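Local coordinates for hypothetical protein (Bacteroides caccae, PDB 4M8R) that is of unknown function but joins an Ig-like N-terminal domain to a domain resembling a WD40 beta-propeller, at residues A[368-376]-A[415-423]. Sequence-based numbering, arbitrary orientation.
Sequences KVVSITNRL and PYNSVVWAN. With EDO (1,2-ethanediol), chain H.
Strand 368-373 and strand 419-422 run nearly parallel, 13° apart with axes 6.5 Å from each other at closest, yet they belong to different four-stranded antiparallel sheets, and side-chain hydroxyls link them. Val419 N donates to Ser371 OG over 3.2 Å, and two residues on, Trp421 N donates to Thr373 OG1, also over 3.2 Å and almost straight at 170°. Both hydroxyls sit anti to their own backbone N, which carries them across to the neighbouring strand. Serine and threonine suit these places because their short side chains bring an acceptor to buried amides; threonine also lays CG2 against Trp421 CD1, 3.7 Å away. Beyond Thr373 the arginine chain takes over: Arg375 CB stands above the five-membered ring of Trp421, 3.6 Å from its centroid in a CH-pi contact, and a bend at chi3 keeps NE over the same indole, 3.4 Å from CZ2. The guanidinium, tilted 37° to the ring, ends in a salt bridge from NH1 to Glu135 of the second subunit, while Trp421 NE1 hydrogen-bonds to Thr383 OG1. A leucine in place of Trp421 would probably leave the arginine chain without its flat support and Thr383 without its indole partner. Strand 419-422 pairs with strand 118-123, consistent with the ring closure of beta-propellers, and two amide-to-hydroxyl hydrogen bonds hold this closing strand to the neighbouring sheet, beside an arginine that reaches the second subunit.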
ATOM      1  N   LYS A 368     -33.081 -18.735  19.667  1.00 84.21           N
ATOM      2  CA  LYS A 368     -33.433 -17.505  18.961  1.00 80.82           C
ATOM      3  C   LYS A 368     -32.258 -16.529  18.929  1.00 75.40           C
ATOM      4  O   LYS A 368     -31.778 -16.089  19.976  1.00 75.52           O
ATOM      5  CB  LYS A 368     -34.638 -16.839  19.629  1.00 84.12           C
ATOM      6  CG  LYS A 368     -35.178 -15.641  18.859  1.00 84.56           C
ATOM      7  CD  LYS A 368     -36.392 -15.024  19.532  1.00 87.59           C
ATOM      8  CE  LYS A 368     -36.844 -13.776  18.792  1.00 86.83           C
ATOM      9  NZ  LYS A 368     -37.864 -13.007  19.552  1.00 90.39           N
ATOM     10  N   VAL A 369     -31.803 -16.193  17.724  1.00 70.56           N
ATOM     11  CA  VAL A 369     -30.732 -15.216  17.542  1.00 63.91           C
ATOM     12  C   VAL A 369     -31.298 -13.819  17.744  1.00 62.27           C
ATOM     13  O   VAL A 369     -32.287 -13.468  17.113  1.00 62.50           O
ATOM     14  CB  VAL A 369     -30.126 -15.291  16.126  1.00 62.53           C
ATOM     15  CG1 VAL A 369     -29.096 -14.184  15.921  1.00 59.67           C
ATOM     16  CG2 VAL A 369     -29.494 -16.652  15.876  1.00 63.17           C
ATOM     17  N   VAL A 370     -30.670 -13.034  18.616  1.00 61.68           N
ATOM     18  CA  VAL A 370     -31.113 -11.655  18.891  1.00 62.26           C
ATOM     19  C   VAL A 370     -30.094 -10.577  18.516  1.00 58.60           C
ATOM     20  O   VAL A 370     -30.430  -9.393  18.488  1.00 57.48           O
ATOM     21  CB  VAL A 370     -31.508 -11.459  20.371  1.00 65.49           C
ATOM     22  CG1 VAL A 370     -32.812 -12.187  20.664  1.00 68.51           C
ATOM     23  CG2 VAL A 370     -30.391 -11.916  21.304  1.00 65.36           C
ATOM     24  N   SER A 371     -28.857 -10.981  18.242  1.00 56.06           N
ATOM     25  CA  SER A 371     -27.846 -10.062  17.763  1.00 53.80           C
ATOM     26  C   SER A 371     -26.802 -10.814  16.950  1.00 52.75           C
ATOM     27  O   SER A 371     -26.485 -11.968  17.248  1.00 51.66           O
ATOM     28  CB  SER A 371     -27.176  -9.350  18.936  1.00 55.29           C
ATOM     29  OG  SER A 371     -26.467  -8.203  18.503  1.00 56.27           O
ATOM     30  N   ILE A 372     -26.293 -10.155  15.909  1.00 51.21           N
ATOM     31  CA  ILE A 372     -25.175 -10.661  15.115  1.00 48.53           C
ATOM     32  C   ILE A 372     -24.180  -9.524  14.920  1.00 45.17           C
ATOM     33  O   ILE A 372     -24.574  -8.385  14.676  1.00 42.85           O
ATOM     34  CB  ILE A 372     -25.630 -11.170  13.727  1.00 49.35           C
ATOM     35  CG1 ILE A 372     -26.757 -12.196  13.866  1.00 50.95           C
ATOM     36  CG2 ILE A 372     -24.456 -11.782  12.969  1.00 49.06           C
ATOM     37  CD1 ILE A 372     -27.230 -12.771  12.550  1.00 52.11           C
ATOM     38  N   THR A 373     -22.894  -9.839  15.010  1.00 44.41           N
ATOM     39  CA  THR A 373     -21.852  -8.836  14.823  1.00 42.75           C
ATOM     40  C   THR A 373     -20.528  -9.505  14.433  1.00 42.82           C
ATOM     41  O   THR A 373     -20.396 -10.724  14.551  1.00 43.98           O
ATOM     42  CB  THR A 373     -21.713  -7.958  16.083  1.00 42.58           C
ATOM     43  OG1 THR A 373     -20.752  -6.921  15.857  1.00 41.26           O
ATOM     44  CG2 THR A 373     -21.326  -8.800  17.303  1.00 43.93           C
ATOM     45  N   ASN A 374     -19.566  -8.710  13.954  1.00 41.42           N
ATOM     46  CA  ASN A 374     -18.350  -9.244  13.339  1.00 42.58           C
ATOM     47  C   ASN A 374     -17.084  -8.722  13.989  1.00 43.86           C
ATOM     48  O   ASN A 374     -16.944  -7.522  14.203  1.00 42.91           O
ATOM     49  CB  ASN A 374     -18.292  -8.871  11.858  1.00 42.24           C
ATOM     50  CG  ASN A 374     -19.475  -9.391  11.073  1.00 41.98           C
ATOM     51  OD1 ASN A 374     -20.593  -8.917  11.236  1.00 41.10           O
ATOM     52  ND2 ASN A 374     -19.229 -10.359  10.202  1.00 43.41           N
ATOM     53  N   ARG A 375     -16.160  -9.629  14.285  1.00 47.20           N
ATOM     54  CA  ARG A 375     -14.850  -9.261  14.790  1.00 51.46           C
ATOM     55  C   ARG A 375     -13.896  -9.232  13.603  1.00 52.64           C
ATOM     56  O   ARG A 375     -13.550 -10.280  13.054  1.00 52.01           O
ATOM     57  CB  ARG A 375     -14.369 -10.266  15.842  1.00 55.89           C
ATOM     58  CG  ARG A 375     -13.364  -9.656  16.808  1.00 61.34           C
ATOM     59  CD  ARG A 375     -12.356 -10.649  17.356  1.00 66.55           C
ATOM     60  NE  ARG A 375     -12.958 -11.701  18.166  1.00 69.79           N
ATOM     61  CZ  ARG A 375     -12.323 -12.381  19.117  1.00 73.14           C
ATOM     62  NH1 ARG A 375     -11.056 -12.115  19.419  1.00 75.86           N
ATOM     63  NH2 ARG A 375     -12.970 -13.326  19.786  1.00 74.99           N
ATOM     64  N   LEU A 376     -13.473  -8.034  13.209  1.00 53.43           N
ATOM     65  CA  LEU A 376     -12.779  -7.861  11.932  1.00 55.81           C
ATOM     66  C   LEU A 376     -11.285  -8.174  11.928  1.00 56.61           C
ATOM     67  O   LEU A 376     -10.668  -8.102  10.874  1.00 57.44           O
ATOM     68  CB  LEU A 376     -13.032  -6.455  11.381  1.00 58.25           C
ATOM     69  CG  LEU A 376     -14.511  -6.103  11.175  1.00 58.75           C
ATOM     70  CD1 LEU A 376     -14.648  -4.713  10.571  1.00 59.34           C
ATOM     71  CD2 LEU A 376     -15.201  -7.143  10.302  1.00 58.39           C
ATOM     72  N   PRO A 415     -26.747  -9.911  30.107  1.00 85.13           N
ATOM     73  CA  PRO A 415     -28.077  -9.294  30.179  1.00 83.58           C
ATOM     74  C   PRO A 415     -28.298  -8.240  29.079  1.00 77.39           C
ATOM     75  O   PRO A 415     -28.600  -7.080  29.376  1.00 76.58           O
ATOM     76  CB  PRO A 415     -28.080  -8.660  31.574  1.00 87.30           C
ATOM     77  CG  PRO A 415     -26.657  -8.290  31.802  1.00 86.70           C
ATOM     78  CD  PRO A 415     -25.828  -9.338  31.108  1.00 85.67           C
ATOM     79  N   TYR A 416     -28.158  -8.664  27.820  1.00 72.27           N
ATOM     80  CA  TYR A 416     -28.217  -7.772  26.659  1.00 67.18           C
ATOM     81  C   TYR A 416     -29.042  -8.390  25.534  1.00 67.04           C
ATOM     82  O   TYR A 416     -29.074  -9.613  25.379  1.00 65.37           O
ATOM     83  CB  TYR A 416     -26.814  -7.511  26.092  1.00 62.06           C
ATOM     84  CG  TYR A 416     -25.723  -7.227  27.101  1.00 61.19           C
ATOM     85  CD1 TYR A 416     -25.765  -6.095  27.901  1.00 61.87           C
ATOM     86  CD2 TYR A 416     -24.628  -8.077  27.225  1.00 60.49           C
ATOM     87  CE1 TYR A 416     -24.761  -5.827  28.817  1.00 63.27           C
ATOM     88  CE2 TYR A 416     -23.616  -7.815  28.139  1.00 61.44           C
ATOM     89  CZ  TYR A 416     -23.690  -6.689  28.930  1.00 62.70           C
ATOM     90  OH  TYR A 416     -22.694  -6.422  29.837  1.00 64.43           O
ATOM     91  N   ASN A 417     -29.683  -7.536  24.738  1.00 68.74           N
ATOM     92  CA  ASN A 417     -30.307  -7.951  23.472  1.00 69.10           C
ATOM     93  C   ASN A 417     -29.441  -7.613  22.262  1.00 64.20           C
ATOM     94  O   ASN A 417     -29.601  -8.209  21.195  1.00 63.00           O
ATOM     95  CB  ASN A 417     -31.686  -7.300  23.293  1.00 72.71           C
ATOM     96  CG  ASN A 417     -32.804  -8.109  23.924  1.00 76.59           C
ATOM     97  OD1 ASN A 417     -32.870  -9.328  23.762  1.00 76.20           O
ATOM     98  ND2 ASN A 417     -33.701  -7.431  24.632  1.00 80.68           N
ATOM     99  N   SER A 418     -28.544  -6.646  22.427  1.00 61.55           N
ATOM    100  CA  SER A 418     -27.617  -6.265  21.372  1.00 57.45           C
ATOM    101  C   SER A 418     -26.200  -6.258  21.909  1.00 54.33           C
ATOM    102  O   SER A 418     -25.931  -5.693  22.973  1.00 52.79           O
ATOM    103  CB  SER A 418     -27.965  -4.880  20.835  1.00 57.72           C
ATOM    104  OG  SER A 418     -29.319  -4.822  20.431  1.00 60.71           O
ATOM    105  N   VAL A 419     -25.300  -6.901  21.172  1.00 52.07           N
ATOM    106  CA  VAL A 419     -23.868  -6.783  21.428  1.00 51.22           C
ATOM    107  C   VAL A 419     -23.166  -6.404  20.135  1.00 48.24           C
ATOM    108  O   VAL A 419     -23.663  -6.691  19.047  1.00 47.63           O
ATOM    109  CB  VAL A 419     -23.251  -8.077  21.997  1.00 52.37           C
ATOM    110  CG1 VAL A 419     -23.785  -8.342  23.396  1.00 55.38           C
ATOM    111  CG2 VAL A 419     -23.499  -9.266  21.078  1.00 51.73           C
ATOM    112  N   VAL A 420     -22.008  -5.768  20.264  1.00 47.39           N
ATOM    113  CA  VAL A 420     -21.266  -5.282  19.114  1.00 44.24           C
ATOM    114  C   VAL A 420     -19.768  -5.389  19.351  1.00 42.93           C
ATOM    115  O   VAL A 420     -19.272  -5.028  20.415  1.00 44.28           O
ATOM    116  CB  VAL A 420     -21.656  -3.819  18.780  1.00 44.21           C
ATOM    117  CG1 VAL A 420     -21.542  -2.920  20.008  1.00 45.85           C
ATOM    118  CG2 VAL A 420     -20.809  -3.277  17.638  1.00 43.00           C
ATOM    119  N   TRP A 421     -19.053  -5.906  18.357  1.00 42.32           N
ATOM    120  CA  TRP A 421     -17.595  -5.872  18.362  1.00 42.97           C
ATOM    121  C   TRP A 421     -17.124  -4.479  17.943  1.00 42.13           C
ATOM    122  O   TRP A 421     -17.689  -3.879  17.026  1.00 41.33           O
ATOM    123  CB  TRP A 421     -17.031  -6.902  17.386  1.00 43.04           C
ATOM    124  CG  TRP A 421     -16.969  -8.310  17.905  1.00 43.82           C
ATOM    125  CD1 TRP A 421     -17.684  -9.378  17.457  1.00 43.19           C
ATOM    126  CD2 TRP A 421     -16.127  -8.801  18.953  1.00 45.36           C
ATOM    127  NE1 TRP A 421     -17.346 -10.501  18.161  1.00 45.51           N
ATOM    128  CE2 TRP A 421     -16.393 -10.178  19.086  1.00 46.58           C
ATOM    129  CE3 TRP A 421     -15.176  -8.211  19.790  1.00 46.62           C
ATOM    130  CZ2 TRP A 421     -15.743 -10.981  20.026  1.00 49.23           C
ATOM    131  CZ3 TRP A 421     -14.530  -9.008  20.728  1.00 49.98           C
ATOM    132  CH2 TRP A 421     -14.816 -10.379  20.837  1.00 51.15           C
ATOM    133  N   ALA A 422     -16.090  -3.964  18.602  1.00 43.37           N
ATOM    134  CA  ALA A 422     -15.589  -2.632  18.272  1.00 42.88           C
ATOM    135  C   ALA A 422     -14.140  -2.414  18.646  1.00 44.65           C
ATOM    136  O   ALA A 422     -13.639  -2.990  19.608  1.00 46.32           O
ATOM    137  CB  ALA A 422     -16.445  -1.569  18.937  1.00 42.93           C
ATOM    138  N   ASN A 423     -13.471  -1.594  17.841  1.00 44.92           N
ATOM    139  CA  ASN A 423     -12.198  -0.988  18.215  1.00 46.38           C
ATOM    140  C   ASN A 423     -12.124   0.430  17.643  1.00 46.35           C
ATOM    141  O   ASN A 423     -13.130   0.941  17.125  1.00 43.94           O
ATOM    142  CB  ASN A 423     -11.010  -1.838  17.751  1.00 47.11           C
ATOM    143  CG  ASN A 423     -10.798  -1.796  16.250  1.00 45.59           C
ATOM    144  OD1 ASN A 423     -11.668  -1.366  15.493  1.00 43.97           O
ATOM    145  ND2 ASN A 423      -9.627  -2.236  15.814  1.00 46.70           N
ATOM    146  OXT ASN A 423     -11.077   1.085  17.686  1.00 46.24           O
TER
HETATM  147  C1  EDO H 506     -24.769  -8.000  10.778  1.00 51.08           C
HETATM  148  O1  EDO H 506     -24.985  -6.911  11.680  1.00 56.80           O
HETATM  149  C2  EDO H 506     -23.281  -8.316  10.755  1.00 54.48           C
HETATM  150  O2  EDO H 506     -23.003  -9.474   9.955  1.00 55.18           O